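Local coordinates for protein LEC-6 (Caenorhabditis elegans, PDB 3VV1) that binds galactose-containing glycans as a galectin, with a preference for fucose-containing saccharides such as galactose linked to fucose, at residues L73-R78 / I121-N126; F114-G119 / T137-V142. All blocks are in the same frame, centred on the assembly; numbering follows the deposited sequence.

Interaction 1 (L73-R78 / I121-N126); sequences LHFNAR and ISIFVN. With GAL (beta-D-galactopyranose), chain C; FUC (alpha-L-fucopyranose), chain B.
In L73 and F75 the CB already points at the other sheet, and CG anti to the backbone nitrogen (chi1 171° in both) carries the ends on to I121 and I123. I121 offers its CG2 alone: CD2 of L73 slides past CG2 of I121 at 4.0 Å, the two side chains running in opposite directions. One step along, the F75 ring leans obliquely on both branches of I123: its CD1 lies 3.9 Å from CD1 of the isoleucine, while CE1 meets CG2. These layers belong to the two facing sheets of the galectin beta-sandwich, and F130 and the edge of the F114 ring close around F75.

Alternation along strand 73-78 turns H74, N76 and R78 to the opposite side, into the glycan pocket. NE2 of H74 shares a hydrogen bond of 2.7 Å with O4 of galactose, and NH2 of R78 reaches the same O4 at 2.9 Å. NH1 of R78 gives a further bond to O3 of fucose, also 2.9 Å, with both sugars at the rim of the guanidinium near its plane. N76 fixes that plane: NE of R78 donates to its OD1 at 2.8 Å (162°), arriving 52° above the carbonyl plane. E81 adds a salt bridge to NH1, and N64 holds ND1 of H74.

Two side chains thus grip the axial O4 that distinguishes galactose from glucose, while the arginine spans both sugars, consistent with the preference for fucose-containing saccharides; purely apolar packing backs this polar face.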
loop_
_atom_site.group_PDB
_atom_site.type_symbol
_atom_site.label_atom_id
_atom_site.label_comp_id
_atom_site.label_asym_id
_atom_site.label_seq_id
_atom_site.Cartn_x
_atom_site.Cartn_y
_atom_site.Cartn_z
ATOM N N LEU A 73 -14.702 -10.019 10.703
ATOM C CA LEU A 73 -15.143 -9.181 11.807
ATOM C C LEU A 73 -15.943 -8.015 11.320
ATOM O O LEU A 73 -15.510 -7.276 10.409
ATOM C CB LEU A 73 -13.931 -8.665 12.596
ATOM C CG LEU A 73 -14.252 -7.593 13.654
ATOM C CD1 LEU A 73 -15.184 -8.076 14.781
ATOM C CD2 LEU A 73 -12.972 -7.088 14.276
ATOM N N HIS A 74 -17.160 -7.877 11.886
ATOM C CA HIS A 74 -18.005 -6.714 11.658
ATOM C C HIS A 74 -17.998 -6.033 13.003
ATOM O O HIS A 74 -18.494 -6.584 13.990
ATOM C CB HIS A 74 -19.416 -7.240 11.284
ATOM C CG HIS A 74 -20.522 -6.191 11.323
ATOM N ND1 HIS A 74 -20.712 -5.308 10.306
ATOM C CD2 HIS A 74 -21.556 -5.970 12.228
ATOM C CE1 HIS A 74 -21.822 -4.562 10.531
ATOM N NE2 HIS A 74 -22.334 -4.950 11.732
ATOM N N PHE A 75 -17.426 -4.834 13.062
ATOM C CA PHE A 75 -17.325 -4.037 14.304
ATOM C C PHE A 75 -18.331 -2.888 14.144
ATOM O O PHE A 75 -18.162 -2.037 13.254
ATOM C CB PHE A 75 -15.873 -3.514 14.407
ATOM C CG PHE A 75 -15.674 -2.511 15.520
ATOM C CD1 PHE A 75 -15.283 -2.947 16.798
ATOM C CD2 PHE A 75 -15.863 -1.116 15.307
ATOM C CE1 PHE A 75 -15.074 -2.053 17.837
ATOM C CE2 PHE A 75 -15.658 -0.229 16.380
ATOM C CZ PHE A 75 -15.246 -0.678 17.613
ATOM N N ASN A 76 -19.402 -2.894 14.925
ATOM C CA ASN A 76 -20.525 -1.951 14.647
ATOM C C ASN A 76 -20.770 -1.075 15.879
ATOM O O ASN A 76 -21.203 -1.552 16.921
ATOM C CB ASN A 76 -21.736 -2.816 14.356
ATOM C CG ASN A 76 -22.959 -2.052 13.776
ATOM O OD1 ASN A 76 -24.068 -2.586 13.826
ATOM N ND2 ASN A 76 -22.771 -0.866 13.168
ATOM N N ALA A 77 -20.454 0.193 15.755
ATOM C CA ALA A 77 -20.781 1.161 16.786
ATOM C C ALA A 77 -22.241 1.576 16.593
ATOM O O ALA A 77 -22.613 2.008 15.517
ATOM C CB ALA A 77 -19.857 2.395 16.610
ATOM N N ARG A 78 -23.043 1.502 17.656
ATOM C CA ARG A 78 -24.485 1.798 17.581
ATOM C C ARG A 78 -24.834 2.885 18.611
ATOM O O ARG A 78 -24.934 2.618 19.826
ATOM C CB ARG A 78 -25.287 0.502 17.863
ATOM C CG ARG A 78 -24.949 -0.620 16.880
ATOM C CD ARG A 78 -25.871 -1.796 17.156
ATOM N NE ARG A 78 -25.679 -2.838 16.147
ATOM C CZ ARG A 78 -26.409 -3.950 16.090
ATOM N NH1 ARG A 78 -27.373 -4.170 17.008
ATOM N NH2 ARG A 78 -26.200 -4.841 15.126
ATOM N N ILE A 121 -8.462 -10.952 17.354
ATOM C CA ILE A 121 -8.312 -9.581 16.864
ATOM C C ILE A 121 -8.539 -8.695 18.095
ATOM O O ILE A 121 -9.645 -8.642 18.634
ATOM C CB ILE A 121 -9.308 -9.289 15.715
ATOM C CG1 ILE A 121 -9.008 -10.268 14.537
ATOM C CG2 ILE A 121 -9.180 -7.782 15.316
ATOM C CD1 ILE A 121 -10.060 -10.241 13.445
ATOM N N SER A 122 -7.484 -7.986 18.500
ATOM C CA SER A 122 -7.490 -7.120 19.700
ATOM C C SER A 122 -7.852 -5.717 19.161
ATOM O O SER A 122 -7.373 -5.277 18.102
ATOM C CB SER A 122 -6.092 -7.070 20.358
ATOM O OG SER A 122 -5.863 -8.359 20.909
ATOM N N ILE A 123 -8.670 -4.989 19.906
ATOM C CA ILE A 123 -9.217 -3.697 19.458
ATOM C C ILE A 123 -8.874 -2.657 20.514
ATOM O O ILE A 123 -9.133 -2.903 21.696
ATOM C CB ILE A 123 -10.745 -3.789 19.267
ATOM C CG1 ILE A 123 -11.111 -4.964 18.322
ATOM C CG2 ILE A 123 -11.275 -2.458 18.694
ATOM C CD1 ILE A 123 -12.604 -5.257 18.405
ATOM N N PHE A 124 -8.275 -1.522 20.077
ATOM C CA PHE A 124 -7.869 -0.439 20.969
ATOM C C PHE A 124 -8.511 0.850 20.567
ATOM O O PHE A 124 -8.665 1.117 19.393
ATOM C CB PHE A 124 -6.325 -0.285 20.886
ATOM C CG PHE A 124 -5.588 -1.557 21.250
ATOM C CD1 PHE A 124 -5.511 -2.605 20.310
ATOM C CD2 PHE A 124 -5.076 -1.744 22.536
ATOM C CE1 PHE A 124 -4.863 -3.801 20.650
ATOM C CE2 PHE A 124 -4.422 -2.972 22.903
ATOM C CZ PHE A 124 -4.333 -3.966 21.922
ATOM N N VAL A 125 -8.867 1.658 21.570
ATOM C CA VAL A 125 -9.431 2.981 21.303
ATOM C C VAL A 125 -8.535 3.974 22.026
ATOM O O VAL A 125 -8.343 3.853 23.254
ATOM C CB VAL A 125 -10.877 3.050 21.812
ATOM C CG1 VAL A 125 -11.424 4.480 21.606
ATOM C CG2 VAL A 125 -11.736 2.068 21.019
ATOM N N ASN A 126 -7.912 4.904 21.300
ATOM C CA ASN A 126 -7.060 5.921 21.945
ATOM C C ASN A 126 -5.961 5.276 22.777
ATOM O O ASN A 126 -5.646 5.686 23.904
ATOM C CB ASN A 126 -7.884 7.006 22.722
ATOM C CG ASN A 126 -8.713 7.888 21.791
ATOM O OD1 ASN A 126 -8.582 7.802 20.587
ATOM N ND2 ASN A 126 -9.501 8.764 22.340
HETATM C C1 GAL C . -28.021 -6.807 12.705
HETATM C C2 GAL C . -27.742 -5.564 11.806
HETATM C C3 GAL C . -26.601 -5.836 10.899
HETATM C C4 GAL C . -25.396 -6.314 11.723
HETATM C C5 GAL C . -25.831 -7.507 12.589
HETATM C C6 GAL C . -24.653 -8.048 13.434
HETATM O O2 GAL C . -28.901 -5.301 11.048
HETATM O O3 GAL C . -26.213 -4.606 10.227
HETATM O O4 GAL C . -24.908 -5.234 12.552
HETATM O O5 GAL C . -26.845 -7.130 13.451
HETATM O O6 GAL C . -25.121 -9.157 14.224
HETATM C C1 FUC B . -31.499 -5.470 15.488
HETATM C C2 FUC B . -30.159 -5.669 16.330
HETATM C C3 FUC B . -29.517 -7.067 16.052
HETATM C C4 FUC B . -29.588 -7.512 14.564
HETATM C C5 FUC B . -31.052 -7.774 14.163
HETATM C C6 FUC B . -31.027 -8.163 12.697
HETATM O O1 FUC B . -32.586 -5.124 16.332
HETATM O O2 FUC B . -30.220 -5.293 17.828
HETATM O O3 FUC B . -28.193 -6.894 16.405
HETATM O O4 FUC B . -28.997 -6.440 13.665
HETATM O O5 FUC B . -31.791 -6.506 14.361
#

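Interaction 2 (F114-G119 / T137-V142); sequences FVSNGG and TPSHGV
The side chains of S116 and S139 make the contact, with their OG atoms 3.0 Å apart. Each hydroxyl has a firm partner beyond the pair: S116 OG is hydrogen-bonded to the backbone oxygen of F42, and S139 OG to the carboxylate of E135, with a weak further bond to that same F42 oxygen. S116 extends its OG away from its own nitrogen (chi1 -179°), whereas S139 tucks OG between its backbone nitrogen and carbonyl carbon (chi1 55°), which turns it toward S116 near the end of strand 110-117. The two buried hydroxyls, the F42 carbonyl and the E135 carboxylate form a small polar cluster.

Backbone bonds shape both partners. Strand 110-117 and strand 120-125 form a beta-hairpin of the galectin sandwich, closed by a type I' turn at G118 and G119, both with positive phi; S116 sits just before this turn and pairs with G45 and A46 on the other flank. In 137-142 the chain makes a short 3-10 turn, where G141 N bonds to P138 O at 3.3 Å and V142 N to S139 O at 3.1 Å. G119 also pairs through its backbone with E135, just ahead of that loop.

Apolar packing flanks the cluster: S116 touches I121, the F114 ring lies deeper in the core against L48 and I123, and V142, further along, rests on V39, F42 and V72.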
loop_
_atom_site.group_PDB
_atom_site.type_symbol
_atom_site.label_atom_id
_atom_site.label_comp_id
_atom_site.label_asym_id
_atom_site.label_seq_id
_atom_site.Cartn_x
_atom_site.Cartn_y
_atom_site.Cartn_z
ATOM N N PHE A 114 -7.053 -2.192 15.166
ATOM C CA PHE A 114 -7.316 -3.623 15.217
ATOM C C PHE A 114 -5.941 -4.304 15.005
ATOM O O PHE A 114 -5.169 -3.918 14.118
ATOM C CB PHE A 114 -8.207 -4.020 14.034
ATOM C CG PHE A 114 -9.584 -3.346 14.044
ATOM C CD1 PHE A 114 -9.747 -2.048 13.548
ATOM C CD2 PHE A 114 -10.686 -3.980 14.657
ATOM C CE1 PHE A 114 -11.021 -1.392 13.619
ATOM C CE2 PHE A 114 -11.964 -3.368 14.673
ATOM C CZ PHE A 114 -12.116 -2.070 14.149
ATOM N N VAL A 115 -5.696 -5.356 15.771
ATOM C CA VAL A 115 -4.402 -6.084 15.672
ATOM C C VAL A 115 -4.755 -7.556 15.627
ATOM O O VAL A 115 -5.443 -8.061 16.534
ATOM C CB VAL A 115 -3.464 -5.843 16.864
ATOM C CG1 VAL A 115 -2.084 -6.526 16.582
ATOM C CG2 VAL A 115 -3.301 -4.342 17.074
ATOM N N SER A 116 -4.316 -8.270 14.594
ATOM C CA SER A 116 -4.721 -9.675 14.425
ATOM C C SER A 116 -3.577 -10.622 14.567
ATOM O O SER A 116 -2.605 -10.538 13.820
ATOM C CB SER A 116 -5.232 -9.866 13.001
ATOM O OG SER A 116 -5.628 -11.212 12.859
ATOM N N ASN A 117 -3.692 -11.543 15.503
ATOM C CA ASN A 117 -2.653 -12.553 15.695
ATOM C C ASN A 117 -3.184 -13.734 16.464
ATOM O O ASN A 117 -3.946 -13.527 17.461
ATOM C CB ASN A 117 -1.502 -12.012 16.461
ATOM C CG ASN A 117 -0.180 -12.653 16.025
ATOM O OD1 ASN A 117 -0.090 -13.789 15.477
ATOM N ND2 ASN A 117 0.852 -11.863 16.203
ATOM N N GLY A 118 -2.845 -14.918 15.955
ATOM C CA GLY A 118 -3.161 -16.180 16.643
ATOM C C GLY A 118 -4.652 -16.350 16.828
ATOM O O GLY A 118 -5.102 -16.963 17.823
ATOM N N GLY A 119 -5.416 -15.819 15.886
ATOM C CA GLY A 119 -6.856 -16.005 15.868
ATOM C C GLY A 119 -7.616 -15.030 16.769
ATOM O O GLY A 119 -8.842 -15.172 16.943
ATOM N N THR A 137 -13.424 -17.526 11.535
ATOM C CA THR A 137 -12.988 -17.862 10.154
ATOM C C THR A 137 -11.578 -17.242 10.040
ATOM O O THR A 137 -11.356 -16.204 10.649
ATOM C CB THR A 137 -13.972 -17.217 9.144
ATOM O OG1 THR A 137 -15.267 -17.831 9.355
ATOM C CG2 THR A 137 -13.550 -17.558 7.771
ATOM N N PRO A 138 -10.633 -17.872 9.276
ATOM C CA PRO A 138 -9.273 -17.357 9.313
ATOM C C PRO A 138 -9.134 -15.943 8.751
ATOM O O PRO A 138 -9.559 -15.637 7.594
ATOM C CB PRO A 138 -8.481 -18.350 8.437
ATOM C CG PRO A 138 -9.222 -19.637 8.654
ATOM C CD PRO A 138 -10.684 -19.202 8.648
ATOM N N SER A 139 -8.496 -15.085 9.526
ATOM C CA SER A 139 -8.222 -13.712 9.073
ATOM C C SER A 139 -7.125 -13.639 8.015
ATOM O O SER A 139 -6.997 -12.608 7.333
ATOM C CB SER A 139 -7.905 -12.790 10.234
ATOM O OG SER A 139 -6.834 -13.315 11.017
ATOM N N HIS A 140 -6.357 -14.711 7.812
ATOM C CA HIS A 140 -5.429 -14.752 6.616
ATOM C C HIS A 140 -6.140 -14.545 5.274
ATOM O O HIS A 140 -5.527 -14.044 4.330
ATOM C CB HIS A 140 -4.486 -15.969 6.535
ATOM C CG HIS A 140 -5.187 -17.280 6.407
ATOM N ND1 HIS A 140 -5.942 -17.632 5.307
ATOM C CD2 HIS A 140 -5.135 -18.418 7.224
ATOM C CE1 HIS A 140 -6.402 -18.881 5.464
ATOM N NE2 HIS A 140 -5.908 -19.370 6.628
ATOM N N GLY A 141 -7.450 -14.831 5.227
ATOM C CA GLY A 141 -8.171 -14.724 3.948
ATOM C C GLY A 141 -8.755 -13.341 3.716
ATOM O O GLY A 141 -9.322 -13.101 2.653
ATOM N N VAL A 142 -8.600 -12.420 4.667
ATOM C CA VAL A 142 -9.163 -11.079 4.503
ATOM C C VAL A 142 -8.570 -10.427 3.277
ATOM O O VAL A 142 -7.337 -10.464 3.050
ATOM C CB VAL A 142 -8.946 -10.243 5.773
ATOM C CG1 VAL A 142 -9.221 -8.751 5.527
ATOM C CG2 VAL A 142 -9.867 -10.759 6.866
#

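Overall arrangement
Along the chain the segments alternate: 73-78, 114-119, 121-126, then 137-142. The two interactions are about 14 Å apart, centre to centre, and they share the hairpin of strands 110-117 and 120-125, joined by a probable hydrogen bond of 2.8 Å from S122 N to V115 O. F114 ties them further, its ring packing on L73, F75 and I123. Interaction 1 crosses the middle of the sandwich, its centre about 6 Å from that of the chain, between the glycan-binding sheet and the sheet that faces it; interaction 2 lies farther out, where the end of the hairpin meets the loop leading to strand 144-149, itself part of that binding sheet. The same hairpin thus touches the opposite sheet in the core and the connection between sheets.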